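ThiJ/PfpI family protein (Francisella tularensis subsp. novicida, PDB 4P5P) is probably a virulence-linked cysteine hydrolase of the flavodoxin-like DJ-1/PfpI family and may have glyoxalase III activity. Local coordinates at residues A95-G100 with N125-A130; K202-Q207 with K217-S222. All blocks are in the same frame, centred on the assembly; numbering follows the deposited sequence.

Interaction 1 of 2, residues A95-G100 with N125-A130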
loop_
_atom_site.group_PDB
_atom_site.type_symbol
_atom_site.label_atom_id
_atom_site.label_comp_id
_atom_site.label_asym_id
_atom_site.label_seq_id
_atom_site.Cartn_x
_atom_site.Cartn_y
_atom_site.Cartn_z
ATOM N N ALA A 95 -8.023 7.828 7.288
ATOM C CA ALA A 95 -7.627 6.582 6.659
ATOM C C ALA A 95 -6.155 6.639 6.299
ATOM O O ALA A 95 -5.626 7.717 6.025
ATOM C CB ALA A 95 -8.461 6.322 5.419
ATOM N N ILE A 96 -5.513 5.475 6.279
ATOM C CA ILE A 96 -4.140 5.345 5.826
ATOM C C ILE A 96 -4.118 4.196 4.815
ATOM O O ILE A 96 -4.638 3.098 5.091
ATOM C CB ILE A 96 -3.153 5.133 7.016
ATOM C CG1 ILE A 96 -1.695 5.214 6.534
ATOM C CG2 ILE A 96 -3.423 3.840 7.774
ATOM C CD1 ILE A 96 -0.672 5.333 7.665
ATOM N N ILE A 97 -3.560 4.478 3.646
ATOM C CA ILE A 97 -3.576 3.569 2.496
ATOM C C ILE A 97 -2.144 3.310 2.023
ATOM O O ILE A 97 -1.437 4.251 1.701
ATOM C CB ILE A 97 -4.416 4.147 1.321
ATOM C CG1 ILE A 97 -5.826 4.543 1.797
ATOM C CG2 ILE A 97 -4.463 3.155 0.170
ATOM C CD1 ILE A 97 -6.619 3.442 2.449
ATOM N N PHE A 98 -1.743 2.041 1.956
ATOM C CA PHE A 98 -0.403 1.648 1.520
ATOM C C PHE A 98 -0.387 1.108 0.094
ATOM O O PHE A 98 -0.956 0.060 -0.181
ATOM C CB PHE A 98 0.161 0.601 2.464
ATOM C CG PHE A 98 0.318 1.106 3.859
ATOM C CD1 PHE A 98 1.445 1.815 4.214
ATOM C CD2 PHE A 98 -0.661 0.899 4.812
ATOM C CE1 PHE A 98 1.588 2.320 5.486
ATOM C CE2 PHE A 98 -0.518 1.400 6.102
ATOM C CZ PHE A 98 0.614 2.105 6.432
ATOM N N ALA A 99 0.274 1.839 -0.797
ATOM C CA ALA A 99 0.445 1.424 -2.179
ATOM C C ALA A 99 1.508 0.328 -2.245
ATOM O O ALA A 99 2.297 0.174 -1.321
ATOM C CB ALA A 99 0.847 2.617 -3.037
ATOM N N GLY A 100 1.529 -0.431 -3.339
ATOM C CA GLY A 100 2.474 -1.521 -3.500
ATOM C C GLY A 100 3.634 -1.217 -4.431
ATOM O O GLY A 100 4.061 -0.068 -4.556
ATOM N N ASN A 125 -10.970 3.185 14.813
ATOM C CA ASN A 125 -11.729 2.431 13.819
ATOM C C ASN A 125 -11.797 3.162 12.476
ATOM O O ASN A 125 -12.830 3.173 11.797
ATOM C CB ASN A 125 -13.143 2.139 14.336
ATOM C CG ASN A 125 -13.858 1.067 13.524
ATOM O OD1 ASN A 125 -13.252 0.082 13.091
ATOM N ND2 ASN A 125 -15.155 1.258 13.305
ATOM N N GLY A 126 -10.675 3.771 12.097
ATOM C CA GLY A 126 -10.546 4.373 10.789
ATOM C C GLY A 126 -10.215 3.293 9.786
ATOM O O GLY A 126 -10.094 2.123 10.139
ATOM N N VAL A 127 -10.051 3.688 8.532
ATOM C CA VAL A 127 -9.790 2.732 7.466
ATOM C C VAL A 127 -8.303 2.534 7.265
ATOM O O VAL A 127 -7.558 3.492 7.151
ATOM C CB VAL A 127 -10.435 3.191 6.150
ATOM C CG1 VAL A 127 -10.064 2.269 4.995
ATOM C CG2 VAL A 127 -11.942 3.266 6.325
ATOM N N ILE A 128 -7.897 1.271 7.215
ATOM C CA ILE A 128 -6.537 0.856 6.912
ATOM C C ILE A 128 -6.565 0.065 5.620
ATOM O O ILE A 128 -7.192 -0.987 5.564
ATOM C CB ILE A 128 -5.942 -0.004 8.036
ATOM C CG1 ILE A 128 -5.805 0.826 9.300
ATOM C CG2 ILE A 128 -4.574 -0.546 7.655
ATOM C CD1 ILE A 128 -5.892 0.012 10.535
ATOM N N GLY A 129 -5.915 0.575 4.583
ATOM C CA GLY A 129 -5.891 -0.087 3.293
ATOM C C GLY A 129 -4.488 -0.450 2.844
ATOM O O GLY A 129 -3.547 0.292 3.109
ATOM N N ALA A 130 -4.322 -1.593 2.182
ATOM C CA ALA A 130 -3.025 -1.941 1.597
ATOM C C ALA A 130 -3.226 -2.831 0.386
ATOM O O ALA A 130 -4.090 -3.698 0.406
ATOM C CB ALA A 130 -2.127 -2.622 2.616
#

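Interaction 2 of 2, residues K202-Q207 with K217-S222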
loop_
_atom_site.group_PDB
_atom_site.type_symbol
_atom_site.label_atom_id
_atom_site.label_comp_id
_atom_site.label_asym_id
_atom_site.label_seq_id
_atom_site.Cartn_x
_atom_site.Cartn_y
_atom_site.Cartn_z
ATOM N N LYS A 202 -12.489 -2.950 8.941
ATOM C CA LYS A 202 -12.006 -1.756 8.242
ATOM C C LYS A 202 -10.525 -1.849 7.881
ATOM O O LYS A 202 -9.899 -0.848 7.542
ATOM C CB LYS A 202 -12.284 -0.496 9.062
ATOM C CG LYS A 202 -13.764 -0.123 9.134
ATOM C CD LYS A 202 -13.898 1.227 9.795
ATOM C CE LYS A 202 -15.293 1.767 9.771
ATOM N NZ LYS A 202 -15.314 3.111 10.422
ATOM N N ILE A 203 -9.984 -3.065 7.906
ATOM C CA ILE A 203 -8.703 -3.357 7.289
ATOM C C ILE A 203 -9.009 -3.925 5.909
ATOM O O ILE A 203 -9.574 -5.012 5.792
ATOM C CB ILE A 203 -7.874 -4.358 8.107
ATOM C CG1 ILE A 203 -7.559 -3.765 9.482
ATOM C CG2 ILE A 203 -6.587 -4.718 7.353
ATOM C CD1 ILE A 203 -6.952 -4.758 10.467
ATOM N N ILE A 204 -8.640 -3.180 4.878
ATOM C CA ILE A 204 -8.983 -3.499 3.509
ATOM C C ILE A 204 -7.710 -3.847 2.765
ATOM O O ILE A 204 -6.802 -3.025 2.672
ATOM C CB ILE A 204 -9.703 -2.324 2.825
ATOM C CG1 ILE A 204 -10.992 -2.009 3.594
ATOM C CG2 ILE A 204 -10.007 -2.663 1.371
ATOM C CD1 ILE A 204 -11.648 -0.710 3.190
ATOM N N THR A 205 -7.632 -5.063 2.252
ATOM C CA THR A 205 -6.461 -5.493 1.509
ATOM C C THR A 205 -6.853 -5.942 0.101
ATOM O O THR A 205 -7.991 -6.341 -0.154
ATOM C CB THR A 205 -5.699 -6.629 2.242
ATOM O OG1 THR A 205 -6.591 -7.699 2.566
ATOM C CG2 THR A 205 -5.073 -6.131 3.548
ATOM N N ALA A 206 -5.910 -5.827 -0.819
ATOM C CA ALA A 206 -6.155 -6.106 -2.230
ATOM C C ALA A 206 -4.947 -6.841 -2.790
ATOM O O ALA A 206 -3.823 -6.657 -2.331
ATOM C CB ALA A 206 -6.426 -4.822 -2.998
ATOM N N GLN A 207 -5.181 -7.696 -3.775
ATOM C CA GLN A 207 -4.188 -8.691 -4.152
ATOM C C GLN A 207 -3.099 -8.205 -5.115
ATOM O O GLN A 207 -1.945 -8.584 -4.966
ATOM C CB GLN A 207 -4.913 -9.884 -4.768
ATOM C CG GLN A 207 -4.020 -11.055 -5.109
ATOM C CD GLN A 207 -4.822 -12.251 -5.565
ATOM O OE1 GLN A 207 -5.954 -12.448 -5.125
ATOM N NE2 GLN A 207 -4.246 -13.052 -6.454
ATOM N N LYS A 217 -12.838 1.509 -4.397
ATOM C CA LYS A 217 -14.272 1.502 -4.137
ATOM C C LYS A 217 -14.569 1.111 -2.689
ATOM O O LYS A 217 -15.375 1.756 -2.011
ATOM C CB LYS A 217 -14.998 0.539 -5.081
ATOM C CG LYS A 217 -15.037 0.979 -6.535
ATOM C CD LYS A 217 -15.654 -0.107 -7.415
ATOM C CE LYS A 217 -15.715 0.307 -8.879
ATOM N NZ LYS A 217 -16.133 -0.823 -9.758
ATOM N N ALA A 218 -13.914 0.054 -2.222
ATOM C CA ALA A 218 -14.101 -0.437 -0.863
ATOM C C ALA A 218 -13.662 0.595 0.181
ATOM O O ALA A 218 -14.332 0.807 1.187
ATOM C CB ALA A 218 -13.345 -1.715 -0.677
ATOM N N ILE A 219 -12.532 1.241 -0.075
ATOM C CA ILE A 219 -12.042 2.261 0.827
ATOM C C ILE A 219 -13.040 3.400 0.936
ATOM O O ILE A 219 -13.385 3.831 2.036
ATOM C CB ILE A 219 -10.693 2.806 0.336
ATOM C CG1 ILE A 219 -9.610 1.730 0.464
ATOM C CG2 ILE A 219 -10.282 4.052 1.124
ATOM C CD1 ILE A 219 -8.345 2.067 -0.270
ATOM N N LYS A 220 -13.497 3.891 -0.213
ATOM C CA LYS A 220 -14.330 5.085 -0.250
ATOM C C LYS A 220 -15.622 4.835 0.504
ATOM O O LYS A 220 -16.102 5.699 1.245
ATOM C CB LYS A 220 -14.619 5.510 -1.696
ATOM C CG LYS A 220 -15.256 6.886 -1.795
ATOM C CD LYS A 220 -15.177 7.454 -3.194
ATOM C CE LYS A 220 -15.781 8.852 -3.235
ATOM N NZ LYS A 220 -15.282 9.678 -4.374
ATOM N N GLN A 221 -16.173 3.640 0.334
ATOM C CA GLN A 221 -17.397 3.273 1.029
ATOM C C GLN A 221 -17.184 3.165 2.542
ATOM O O GLN A 221 -18.034 3.596 3.326
ATOM C CB GLN A 221 -17.932 1.954 0.485
ATOM C CG GLN A 221 -19.276 1.564 1.064
ATOM C CD GLN A 221 -19.891 0.393 0.334
ATOM O OE1 GLN A 221 -19.309 -0.132 -0.616
ATOM N NE2 GLN A 221 -21.074 -0.024 0.771
ATOM N N SER A 222 -16.044 2.604 2.944
ATOM C CA SER A 222 -15.755 2.381 4.359
ATOM C C SER A 222 -15.510 3.688 5.113
ATOM O O SER A 222 -15.650 3.735 6.340
ATOM C CB SER A 222 -14.546 1.461 4.517
ATOM O OG SER A 222 -14.374 1.079 5.873
HETATM O O HOH W 1 -14.391 5.071 8.793
#

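Interaction 1 of 2, residues A95-G100 with N125-A130
F98 meets G129 and A130 with the inner part of its side chain: CB, CG and CD2. Its CB is 4.0 Å from A130 CB, and the two lie on the same side of the sheet. CG is near G129 O. CD2 is nearer, at 3.4 Å from G129 O, so the carbonyl oxygen sits at the ring edge, close to the ring plane. CG stands beside the backbone N and anti to the carbonyl carbon (chi1 -62°); the ring turn (chi2 -84°) then sets CD2 against the oxygen. At the tip, F98 CZ lies 3.7 Å from I96 CD1 in its own strand; the side chain also touches I114 and V118 of helix 112-123. G129 O also accepts the F98 N-H, at 2.8 Å between F98 N and G129 O, with the donor tilted 35° from the carbonyl plane. Strands 95-98 and 127-130 run parallel here, joined through helix 112-123 in a beta-alpha-beta crossover of the flavodoxin-like core. The ladder continues through G129 N to I96 O and I96 N to V127 O. The first of these is nearly straight and lies in the carbonyl plane. On the face of F98, I96 CG2 runs alongside I128 CG1 at 4.1 Å, both chains pointing the same way. The other face carries A95, I97 and V127. There A95 CB meets V127 CB at 3.8 Å. I97 CD1 reaches across the strand gap to the backbone of G129, 3.6 Å from G129 N, where no side chain blocks it. Strand 127-130 ends two residues before C132, oxidised here to 3-sulfinoalanine; in relatives this cysteine is the reactive one.

Interaction 2 of 2, residues K202-Q207 with K217-S222
I204 and A218 meet at a flat group of the backbone, the peptide between A218 and I219; no aromatic ring takes part. I204 CD1 lies over one face of this peptide, 3.7 Å from A218 O. The same methyl reaches I219 CA at 3.8 Å and, less closely, I219 CG1 and S222 CB. The other branch, CG2, meets A218 CB at 4.0 Å. With CG1 beside the backbone N and chi2 extended (169°), the two branches of I204 spread over one turn of the helix. K202 runs alongside S222, at the C-terminal end of the helix. Its CG is 3.5 Å from S222 OG, though S222 has two conformers and this holds for one of them. The extended lysine chain carries NZ to a water at 2.7 Å, which in turn donates to S222 O at 3.1 Å. N125 O also takes a hydrogen bond from K202 NZ. The helix runs nearly antiparallel to the strand (169°), as expected for a helix returning over the sheet of a flavodoxin-like fold. V127 of strand 127-130, V197 and S199 of strand 197-200, and F215 of helix 212-222 pack around I204.

Overall arrangement
From the N terminus, strand 2-8 enters the sheet first, and strand 95-98 later pairs beside it. Interaction 1 closes the connection that holds helices 104-107 and 112-123, bringing strand 127-130 to the other edge of 95-98. Interaction 2 opens only afterwards and closes the short connection from strand 203-206 into helix 212-222. The two loops follow in series, neither nesting nor crossing. They meet in space, because strand 203-206 lies next to 127-130: I128 O probably accepts from I204 N. Helix 212-222 spans both contacts, packing I219 on I97 and S222 on V127. Together they tie three successive parallel strands, 95-98, 127-130 and 203-206, to helix 212-222; the antiparallel strand 197-200 lies beyond.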